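Translation initiation factor eIF2b-like protein (Chaetomium thermophilum, PDB 5DBO) is the beta subunit of eIF2B, a decameric translation initiation complex that probably acts as the guanine nucleotide exchange factor for eIF2. Local coordinates at residues P341-G351 against T373-D381. Residues are numbered along the deposited sequence; the frame is centred on the assembly and turned at random.
Sequences PSDEVSRGELG and TTTDYIPPD
Tyr377 of strand 375-378 lies against the short helix 343-347, and its ring carries most of the apolar contact. CG stands anti to the backbone N (chi1 171°), which sends the ring from the strand across to the helix. Ser346 CA sits over one face in a CH-pi contact, 4.0 Å from the ring centroid. Two aliphatic groups meet the ring further round: Pro341 CG reaches Tyr377 CE1 at 3.6 Å, and Val345 CG1 approaches Tyr377 CD1 at 4.0 Å, each side chain crossing the tyrosine at about a right angle. At its far end the phenol OH is hydrogen-bonded to Asn304 ND2, which gives the buried ring a polar partner there. Replacing Tyr377 with an alanine is likely to open a gap between Pro341, Val345 and Ser346 and to leave Asn304 without its phenol partner.

The polar link lies at the other end, where Thr373 OG1 donates to Leu350 O, modelled at 2.4 Å, too short to be taken at face value, beside the unmodelled residues 352-372. Thr374 instead hydrogen-bonds Arg38.

Within 341-351, Ser342 O accepts from both Ser346 N and Ser346 OG (3.0 Å), the hydroxyl coming from above the carbonyl plane. Ser342 OG caps the helix start through a weak bond from Val345 N. Gly348, with positive phi, ends the helix as the C-prime residue of a Schellman motif, Glu349 N bonding Glu344 O at 2.9 Å. A chain of another protein also reaches this site, at Ser346 O and Asp376. The contact thus joins a capped helix to the outermost strand, within this chain, of a small three-stranded antiparallel sheet beside the domain's mainly parallel, Rossmann-like sheet.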
ATOM      1  N   PRO B 341       6.676  28.815  -2.094  1.00 78.36           N
ATOM      2  CA  PRO B 341       7.836  28.973  -1.224  1.00 77.37           C
ATOM      3  C   PRO B 341       9.001  29.595  -1.959  1.00 81.08           C
ATOM      4  O   PRO B 341       9.137  29.415  -3.169  1.00 84.09           O
ATOM      5  CB  PRO B 341       8.145  27.535  -0.794  1.00 72.54           C
ATOM      6  CG  PRO B 341       7.591  26.691  -1.905  1.00 71.55           C
ATOM      7  CD  PRO B 341       6.337  27.400  -2.321  1.00 73.30           C
ATOM      8  N   SER B 342       9.807  30.350  -1.220  1.00 82.37           N
ATOM      9  CA  SER B 342      11.088  30.834  -1.700  1.00 86.25           C
ATOM     10  C   SER B 342      11.884  29.621  -2.179  1.00 93.75           C
ATOM     11  O   SER B 342      11.674  28.519  -1.680  1.00 94.02           O
ATOM     12  CB  SER B 342      11.802  31.594  -0.597  1.00 85.16           C
ATOM     13  OG  SER B 342      12.158  30.733   0.465  1.00 64.93           O
ATOM     14  N   ASP B 343      12.811  29.803  -3.114  1.00100.45           N
ATOM     15  CA  ASP B 343      13.578  28.657  -3.589  1.00103.28           C
ATOM     16  C   ASP B 343      14.556  28.104  -2.566  1.00110.21           C
ATOM     17  O   ASP B 343      14.986  26.957  -2.686  1.00114.01           O
ATOM     18  CB  ASP B 343      14.391  29.019  -4.838  1.00103.83           C
ATOM     19  CG  ASP B 343      13.577  29.704  -5.907  1.00103.77           C
ATOM     20  OD1 ASP B 343      12.394  29.354  -6.110  1.00103.70           O
ATOM     21  OD2 ASP B 343      14.158  30.579  -6.581  1.00103.52           O
ATOM     22  N   GLU B 344      14.881  28.883  -1.542  1.00118.37           N
ATOM     23  CA  GLU B 344      15.655  28.369  -0.414  1.00121.72           C
ATOM     24  C   GLU B 344      14.837  27.389   0.428  1.00116.65           C
ATOM     25  O   GLU B 344      15.376  26.427   0.972  1.00116.53           O
ATOM     26  CB  GLU B 344      16.201  29.510   0.446  1.00129.95           C
ATOM     27  CG  GLU B 344      16.821  30.662  -0.365  1.00140.97           C
ATOM     28  CD  GLU B 344      15.760  31.548  -1.009  1.00145.22           C
ATOM     29  OE1 GLU B 344      14.620  31.464  -0.540  1.00144.82           O
ATOM     30  OE2 GLU B 344      16.053  32.308  -1.962  1.00147.56           O
ATOM     31  N   VAL B 345      13.541  27.656   0.561  1.00108.39           N
ATOM     32  CA  VAL B 345      12.656  26.749   1.280  1.00103.92           C
ATOM     33  C   VAL B 345      12.437  25.494   0.450  1.00101.73           C
ATOM     34  O   VAL B 345      12.547  24.375   0.950  1.00100.86           O
ATOM     35  CB  VAL B 345      11.281  27.403   1.606  1.00 76.47           C
ATOM     36  CG1 VAL B 345      10.308  26.382   2.184  1.00 72.85           C
ATOM     37  CG2 VAL B 345      11.446  28.574   2.559  1.00 59.72           C
ATOM     38  N   SER B 346      12.136  25.705  -0.828  1.00 99.81           N
ATOM     39  CA  SER B 346      11.930  24.634  -1.795  1.00 92.82           C
ATOM     40  C   SER B 346      13.102  23.678  -1.900  1.00 87.47           C
ATOM     41  O   SER B 346      12.913  22.466  -1.984  1.00 85.31           O
ATOM     42  CB  SER B 346      11.646  25.216  -3.182  1.00 94.57           C
ATOM     43  OG  SER B 346      10.581  26.147  -3.165  1.00 96.63           O
ATOM     44  N   ARG B 347      14.315  24.222  -1.895  1.00 87.71           N
ATOM     45  CA  ARG B 347      15.503  23.382  -1.782  1.00 90.37           C
ATOM     46  C   ARG B 347      15.575  22.645  -0.447  1.00 95.16           C
ATOM     47  O   ARG B 347      15.831  21.442  -0.416  1.00 96.83           O
ATOM     48  CB  ARG B 347      16.764  24.217  -2.005  1.00 91.03           C
ATOM     49  CG  ARG B 347      16.902  24.721  -3.432  1.00 91.07           C
ATOM     50  CD  ARG B 347      18.140  25.576  -3.602  1.00 94.30           C
ATOM     51  NE  ARG B 347      17.858  26.833  -4.289  1.00 98.22           N
ATOM     52  CZ  ARG B 347      18.231  28.027  -3.840  1.00103.76           C
ATOM     53  NH1 ARG B 347      18.907  28.125  -2.703  1.00106.39           N
ATOM     54  NH2 ARG B 347      17.935  29.124  -4.526  1.00106.61           N
ATOM     55  N   GLY B 348      15.347  23.350   0.654  1.00100.15           N
ATOM     56  CA  GLY B 348      15.547  22.761   1.966  1.00105.44           C
ATOM     57  C   GLY B 348      16.709  23.333   2.751  1.00114.89           C
ATOM     58  O   GLY B 348      17.301  22.644   3.582  1.00117.43           O
ATOM     59  N   GLU B 349      17.037  24.595   2.496  1.00121.56           N
ATOM     60  CA  GLU B 349      18.184  25.222   3.136  1.00124.93           C
ATOM     61  C   GLU B 349      17.762  26.076   4.329  1.00124.59           C
ATOM     62  O   GLU B 349      18.608  26.579   5.069  1.00129.28           O
ATOM     63  CB  GLU B 349      18.959  26.075   2.131  1.00128.84           C
ATOM     64  CG  GLU B 349      19.629  25.277   1.027  1.00133.98           C
ATOM     65  CD  GLU B 349      20.361  26.159   0.035  1.00139.21           C
ATOM     66  OE1 GLU B 349      20.194  27.395   0.110  1.00143.63           O
ATOM     67  OE2 GLU B 349      21.103  25.617  -0.814  1.00138.21           O
ATOM     68  N   LEU B 350      16.456  26.232   4.515  1.00119.03           N
ATOM     69  CA  LEU B 350      15.936  27.050   5.607  1.00116.10           C
ATOM     70  C   LEU B 350      16.200  26.406   6.966  1.00117.82           C
ATOM     71  O   LEU B 350      16.078  25.190   7.122  1.00117.97           O
ATOM     72  CB  LEU B 350      14.436  27.299   5.425  1.00111.45           C
ATOM     73  CG  LEU B 350      13.777  28.198   6.475  1.00111.20           C
ATOM     74  CD1 LEU B 350      14.402  29.585   6.459  1.00115.13           C
ATOM     75  CD2 LEU B 350      12.275  28.280   6.262  1.00108.52           C
ATOM     76  N   GLY B 351      16.564  27.232   7.944  1.00119.28           N
ATOM     77  CA  GLY B 351      16.853  26.759   9.285  1.00118.96           C
ATOM     78  C   GLY B 351      18.310  26.953   9.654  1.00121.80           C
ATOM     79  O   GLY B 351      19.203  26.726   8.835  1.00122.88           O
ATOM     80  N   THR B 373      19.510  21.234   9.368  1.00124.37           N
ATOM     81  CA  THR B 373      18.280  22.000   9.209  1.00119.90           C
ATOM     82  C   THR B 373      17.118  21.369   9.988  1.00115.32           C
ATOM     83  O   THR B 373      16.786  20.195   9.812  1.00113.52           O
ATOM     84  CB  THR B 373      17.914  22.160   7.708  1.00122.72           C
ATOM     85  OG1 THR B 373      16.679  22.877   7.583  1.00120.06           O
ATOM     86  CG2 THR B 373      17.798  20.802   7.011  1.00121.88           C
ATOM     87  N   THR B 374      16.534  22.163  10.881  1.00110.15           N
ATOM     88  CA  THR B 374      15.426  21.740  11.741  1.00104.23           C
ATOM     89  C   THR B 374      14.108  21.476  11.012  1.00 97.01           C
ATOM     90  O   THR B 374      13.246  20.755  11.522  1.00 93.69           O
ATOM     91  CB  THR B 374      15.160  22.773  12.841  1.00107.37           C
ATOM     92  OG1 THR B 374      14.872  24.044  12.244  1.00109.84           O
ATOM     93  CG2 THR B 374      16.376  22.905  13.745  1.00109.71           C
ATOM     94  N   THR B 375      13.936  22.086   9.842  1.00 93.71           N
ATOM     95  CA  THR B 375      12.710  21.924   9.063  1.00 85.99           C
ATOM     96  C   THR B 375      12.979  21.398   7.661  1.00 84.88           C
ATOM     97  O   THR B 375      14.052  21.610   7.101  1.00 88.48           O
ATOM     98  CB  THR B 375      11.947  23.251   8.925  1.00 82.46           C
ATOM     99  OG1 THR B 375      12.749  24.184   8.186  1.00 80.28           O
ATOM    100  CG2 THR B 375      11.629  23.830  10.285  1.00 86.50           C
ATOM    101  N   ASP B 376      11.983  20.722   7.101  1.00 80.27           N
ATOM    102  CA  ASP B 376      12.072  20.181   5.751  1.00 79.88           C
ATOM    103  C   ASP B 376      10.940  20.681   4.875  1.00 74.68           C
ATOM    104  O   ASP B 376       9.899  21.116   5.372  1.00 73.34           O
ATOM    105  CB  ASP B 376      12.052  18.650   5.768  1.00 85.64           C
ATOM    106  CG  ASP B 376      13.359  18.050   6.234  1.00 96.56           C
ATOM    107  OD1 ASP B 376      14.342  18.803   6.416  1.00105.01           O
ATOM    108  OD2 ASP B 376      13.403  16.814   6.406  1.00 97.86           O
ATOM    109  N   TYR B 377      11.162  20.641   3.565  1.00 71.10           N
ATOM    110  CA  TYR B 377      10.121  21.009   2.620  1.00 66.43           C
ATOM    111  C   TYR B 377       9.530  19.759   1.982  1.00 64.21           C
ATOM    112  O   TYR B 377      10.247  18.830   1.615  1.00 69.12           O
ATOM    113  CB  TYR B 377      10.656  21.960   1.548  1.00 66.06           C
ATOM    114  CG  TYR B 377       9.685  22.212   0.413  1.00 67.97           C
ATOM    115  CD1 TYR B 377       8.651  23.130   0.548  1.00 70.49           C
ATOM    116  CD2 TYR B 377       9.823  21.559  -0.802  1.00 70.81           C
ATOM    117  CE1 TYR B 377       7.764  23.370  -0.487  1.00 72.89           C
ATOM    118  CE2 TYR B 377       8.943  21.795  -1.845  1.00 74.43           C
ATOM    119  CZ  TYR B 377       7.915  22.701  -1.681  1.00 75.31           C
ATOM    120  OH  TYR B 377       7.037  22.936  -2.717  1.00 77.36           O
ATOM    121  N   ILE B 378       8.210  19.736   1.881  1.00 59.81           N
ATOM    122  CA  ILE B 378       7.506  18.663   1.198  1.00 58.11           C
ATOM    123  C   ILE B 378       6.754  19.222   0.001  1.00 57.99           C
ATOM    124  O   ILE B 378       5.848  20.038   0.165  1.00 58.36           O
ATOM    125  CB  ILE B 378       6.516  17.941   2.135  1.00 56.10           C
ATOM    126  CG1 ILE B 378       7.262  17.279   3.291  1.00 56.60           C
ATOM    127  CG2 ILE B 378       5.715  16.904   1.371  1.00 55.29           C
ATOM    128  CD1 ILE B 378       6.373  16.431   4.179  1.00 58.25           C
ATOM    129  N   PRO B 379       7.143  18.805  -1.213  1.00 57.51           N
ATOM    130  CA  PRO B 379       6.415  19.242  -2.407  1.00 58.46           C
ATOM    131  C   PRO B 379       4.974  18.741  -2.357  1.00 62.95           C
ATOM    132  O   PRO B 379       4.713  17.699  -1.757  1.00 63.84           O
ATOM    133  CB  PRO B 379       7.208  18.616  -3.559  1.00 55.18           C
ATOM    134  CG  PRO B 379       7.959  17.500  -2.943  1.00 54.51           C
ATOM    135  CD  PRO B 379       8.272  17.922  -1.543  1.00 54.73           C
ATOM    136  N   PRO B 380       4.043  19.487  -2.964  1.00 66.46           N
ATOM    137  CA  PRO B 380       2.599  19.244  -2.859  1.00 70.02           C
ATOM    138  C   PRO B 380       2.129  17.877  -3.361  1.00 75.20           C
ATOM    139  O   PRO B 380       1.044  17.440  -2.974  1.00 73.64           O
ATOM    140  CB  PRO B 380       1.997  20.366  -3.714  1.00 70.31           C
ATOM    141  CG  PRO B 380       3.097  20.808  -4.601  1.00 70.43           C
ATOM    142  CD  PRO B 380       4.334  20.671  -3.785  1.00 68.32           C
ATOM    143  N   ASP B 381       2.913  17.216  -4.202  1.00 81.93           N
ATOM    144  CA  ASP B 381       2.477  15.949  -4.784  1.00 85.79           C
ATOM    145  C   ASP B 381       2.532  14.793  -3.790  1.00 81.15           C
ATOM    146  O   ASP B 381       1.950  13.736  -4.027  1.00 80.82           O
ATOM    147  CB  ASP B 381       3.320  15.625  -6.015  1.00 95.56           C
ATOM    148  CG  ASP B 381       3.551  16.839  -6.889  1.00109.86           C
ATOM    149  OD1 ASP B 381       2.625  17.215  -7.640  1.00116.71           O
ATOM    150  OD2 ASP B 381       4.651  17.426  -6.816  1.00115.90           O
TER